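Local structure of beta-glucuronidase (Dictyoglomus thermophilum, 6XXW) at residues K290-N295 / V408-V413. The protein is a family 2 glycoside hydrolase that probably cleaves beta-D-glucuronides. Residues are numbered along the deposited sequence; the frame is centred on the assembly and turned at random.
Sequences KQFLIN and VIMWSV
Phe-292 carries the tight part of this contact, its ring edge resting against the start of strand 408-413. Phe-292 CZ lies 3.7 Å from Ile-409 O, which meets the ring at its edge, near the ring plane. With CG anti to the backbone N (chi1 -168°), the ring extends from strand 291-294 toward that carbonyl. Beside it, Met-410 SD comes within 4.0 Å of Phe-292 CE2. Met-410 SD sits 5.3 Å from the centroid of the Phe-292 ring and 73° off the ring normal, an oblique Met-aromatic contact. No hydrogen bond joins the segments, and a strand-axis separation of 10.0 Å rules out sheet pairing. The geometry fits the floor of a TIM barrel: strand 408-415 is one of the parallel barrel strands, while 291-294 belongs to the antiparallel hairpins leading into the first, 297-305, and meets 408-415 near its N-terminal start, at Ile-409 and Met-410, with the segment axes at 138°. Phe-301 adds an edge-to-face ring contact to Phe-292. The looser side is at Ile-294, whose CD1 approaches Ile-409 CG2 only to 4.4 Å. Looseness here does not mean solvent, since all four touching residues are buried; the partly exposed side chains of Lys-290 and Gln-291 make no contact with strand 408-413.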
ATOM      1  N   LYS A 290     -14.784   3.225  43.367  1.00 24.60           N
ATOM      2  CA  LYS A 290     -14.554   3.276  41.930  1.00 25.35           C
ATOM      3  C   LYS A 290     -13.085   3.491  41.595  1.00 24.61           C
ATOM      4  O   LYS A 290     -12.761   3.979  40.507  1.00 23.67           O
ATOM      5  CB  LYS A 290     -15.415   4.357  41.283  1.00 30.83           C
ATOM      6  CG  LYS A 290     -15.414   5.677  42.007  1.00 33.53           C
ATOM      7  CD  LYS A 290     -16.512   6.576  41.459  1.00 30.82           C
ATOM      8  CE  LYS A 290     -16.511   7.937  42.137  1.00 45.98           C
ATOM      9  NZ  LYS A 290     -15.212   8.655  41.948  1.00 48.69           N
ATOM     10  N   GLN A 291     -12.194   3.144  42.514  1.00 23.70           N
ATOM     11  CA  GLN A 291     -10.769   3.335  42.323  1.00 22.24           C
ATOM     12  C   GLN A 291     -10.051   1.994  42.241  1.00 24.66           C
ATOM     13  O   GLN A 291     -10.385   1.054  42.965  1.00 23.11           O
ATOM     14  CB  GLN A 291     -10.185   4.178  43.460  1.00 24.36           C
ATOM     15  CG  GLN A 291     -10.779   5.579  43.533  1.00 29.33           C
ATOM     16  CD  GLN A 291      -9.932   6.532  44.355  1.00 34.91           C
ATOM     17  OE1 GLN A 291      -9.553   7.603  43.885  1.00 40.68           O
ATOM     18  NE2 GLN A 291      -9.634   6.146  45.590  1.00 30.06           N
ATOM     19  N   PHE A 292      -9.057   1.920  41.348  1.00 21.42           N
ATOM     20  CA  PHE A 292      -8.118   0.808  41.264  1.00 18.83           C
ATOM     21  C   PHE A 292      -6.798   1.306  41.844  1.00 27.08           C
ATOM     22  O   PHE A 292      -6.125   2.139  41.227  1.00 21.33           O
ATOM     23  CB  PHE A 292      -7.945   0.349  39.814  1.00 17.78           C
ATOM     24  CG  PHE A 292      -7.231  -0.957  39.676  1.00 19.64           C
ATOM     25  CD1 PHE A 292      -5.843  -1.019  39.757  1.00 21.92           C
ATOM     26  CD2 PHE A 292      -7.945  -2.133  39.481  1.00 17.37           C
ATOM     27  CE1 PHE A 292      -5.176  -2.236  39.638  1.00 20.70           C
ATOM     28  CE2 PHE A 292      -7.277  -3.355  39.361  1.00 17.07           C
ATOM     29  CZ  PHE A 292      -5.893  -3.399  39.440  1.00 17.42           C
ATOM     30  N   LEU A 293      -6.427   0.813  43.027  1.00 20.79           N
ATOM     31  CA  LEU A 293      -5.268   1.339  43.746  1.00 22.64           C
ATOM     32  C   LEU A 293      -4.056   0.433  43.577  1.00 27.46           C
ATOM     33  O   LEU A 293      -4.123  -0.773  43.845  1.00 30.35           O
ATOM     34  CB  LEU A 293      -5.569   1.506  45.240  1.00 24.53           C
ATOM     35  CG  LEU A 293      -6.759   2.401  45.588  1.00 27.62           C
ATOM     36  CD1 LEU A 293      -7.109   2.253  47.072  1.00 34.40           C
ATOM     37  CD2 LEU A 293      -6.444   3.841  45.245  1.00 24.86           C
ATOM     38  N   ILE A 294      -2.946   1.026  43.153  1.00 23.77           N
ATOM     39  CA  ILE A 294      -1.636   0.389  43.191  1.00 19.23           C
ATOM     40  C   ILE A 294      -0.794   1.210  44.143  1.00 21.43           C
ATOM     41  O   ILE A 294      -0.665   2.429  43.961  1.00 22.64           O
ATOM     42  CB  ILE A 294      -0.989   0.312  41.801  1.00 22.16           C
ATOM     43  CG1 ILE A 294      -1.832  -0.592  40.886  1.00 23.00           C
ATOM     44  CG2 ILE A 294       0.480  -0.145  41.924  1.00 24.48           C
ATOM     45  CD1 ILE A 294      -1.300  -0.731  39.459  1.00 22.15           C
ATOM     46  N   ASN A 295      -0.259   0.554  45.179  1.00 22.06           N
ATOM     47  CA  ASN A 295       0.496   1.239  46.226  1.00 24.07           C
ATOM     48  C   ASN A 295      -0.318   2.392  46.808  1.00 25.30           C
ATOM     49  O   ASN A 295       0.191   3.494  47.048  1.00 23.87           O
ATOM     50  CB  ASN A 295       1.849   1.710  45.690  1.00 23.75           C
ATOM     51  CG  ASN A 295       2.712   0.553  45.238  1.00 25.08           C
ATOM     52  OD1 ASN A 295       2.613  -0.547  45.794  1.00 26.82           O
ATOM     53  ND2 ASN A 295       3.559   0.783  44.234  1.00 20.41           N
ATOM     54  N   VAL A 408       1.788  -8.727  37.009  1.00 18.57           N
ATOM     55  CA  VAL A 408       0.401  -9.183  36.972  1.00 15.77           C
ATOM     56  C   VAL A 408      -0.361  -8.529  38.120  1.00 17.19           C
ATOM     57  O   VAL A 408      -0.050  -8.746  39.301  1.00 16.30           O
ATOM     58  CB  VAL A 408       0.300 -10.714  37.063  1.00 16.67           C
ATOM     59  CG1 VAL A 408      -1.192 -11.138  37.059  1.00 15.89           C
ATOM     60  CG2 VAL A 408       1.063 -11.407  35.953  1.00 15.23           C
ATOM     61  N   ILE A 409      -1.391  -7.751  37.785  1.00 15.88           N
ATOM     62  CA  ILE A 409      -2.141  -7.020  38.796  1.00 17.01           C
ATOM     63  C   ILE A 409      -3.617  -7.358  38.797  1.00 19.95           C
ATOM     64  O   ILE A 409      -4.364  -6.766  39.565  1.00 19.75           O
ATOM     65  CB  ILE A 409      -1.940  -5.493  38.670  1.00 19.73           C
ATOM     66  CG1 ILE A 409      -1.990  -5.042  37.212  1.00 17.98           C
ATOM     67  CG2 ILE A 409      -0.614  -5.085  39.330  1.00 19.18           C
ATOM     68  CD1 ILE A 409      -3.319  -5.174  36.544  1.00 18.37           C
ATOM     69  N   MET A 410      -4.060  -8.294  37.961  1.00 20.61           N
ATOM     70  CA  MET A 410      -5.474  -8.656  37.865  1.00 18.34           C
ATOM     71  C   MET A 410      -5.578  -9.906  37.013  1.00 15.21           C
ATOM     72  O   MET A 410      -4.829 -10.072  36.047  1.00 17.92           O
ATOM     73  CB  MET A 410      -6.319  -7.528  37.245  1.00 13.39           C
ATOM     74  CG  MET A 410      -7.815  -7.839  37.169  1.00 18.35           C
ATOM     75  SD  MET A 410      -8.910  -6.409  37.330  1.00 20.56           S
ATOM     76  CE  MET A 410      -8.435  -5.404  35.895  1.00 15.81           C
ATOM     77  N   TRP A 411      -6.533 -10.769  37.358  1.00 16.85           N
ATOM     78  CA  TRP A 411      -6.854 -11.939  36.552  1.00 16.80           C
ATOM     79  C   TRP A 411      -8.159 -11.707  35.798  1.00 17.79           C
ATOM     80  O   TRP A 411      -9.151 -11.246  36.383  1.00 16.64           O
ATOM     81  CB  TRP A 411      -7.009 -13.199  37.423  1.00 16.93           C
ATOM     82  CG  TRP A 411      -5.840 -13.502  38.337  1.00 17.30           C
ATOM     83  CD1 TRP A 411      -5.835 -13.424  39.700  1.00 19.80           C
ATOM     84  CD2 TRP A 411      -4.532 -13.965  37.954  1.00 18.23           C
ATOM     85  NE1 TRP A 411      -4.604 -13.794  40.192  1.00 17.04           N
ATOM     86  CE2 TRP A 411      -3.787 -14.136  39.144  1.00 21.62           C
ATOM     87  CE3 TRP A 411      -3.919 -14.246  36.728  1.00 17.20           C
ATOM     88  CZ2 TRP A 411      -2.449 -14.556  39.143  1.00 18.55           C
ATOM     89  CZ3 TRP A 411      -2.570 -14.681  36.728  1.00 16.94           C
ATOM     90  CH2 TRP A 411      -1.864 -14.831  37.929  1.00 17.04           C
ATOM     91  N   SER A 412      -8.175 -12.070  34.513  1.00 13.51           N
ATOM     92  CA  SER A 412      -9.399 -12.059  33.710  1.00 15.82           C
ATOM     93  C   SER A 412      -9.833 -13.496  33.463  1.00 15.66           C
ATOM     94  O   SER A 412      -9.050 -14.301  32.957  1.00 18.44           O
ATOM     95  CB  SER A 412      -9.201 -11.333  32.379  1.00 19.59           C
ATOM     96  OG  SER A 412     -10.381 -11.455  31.593  1.00 17.31           O
ATOM     97  N   VAL A 413     -11.062 -13.834  33.851  1.00 17.14           N
ATOM     98  CA  VAL A 413     -11.473 -15.232  33.747  1.00 19.43           C
ATOM     99  C   VAL A 413     -12.019 -15.603  32.367  1.00 18.40           C
ATOM    100  O   VAL A 413     -12.081 -16.802  32.046  1.00 16.98           O
ATOM    101  CB  VAL A 413     -12.506 -15.615  34.832  1.00 17.17           C
ATOM    102  CG1 VAL A 413     -11.912 -15.437  36.244  1.00 19.27           C
ATOM    103  CG2 VAL A 413     -13.797 -14.839  34.676  1.00 18.89           C
TER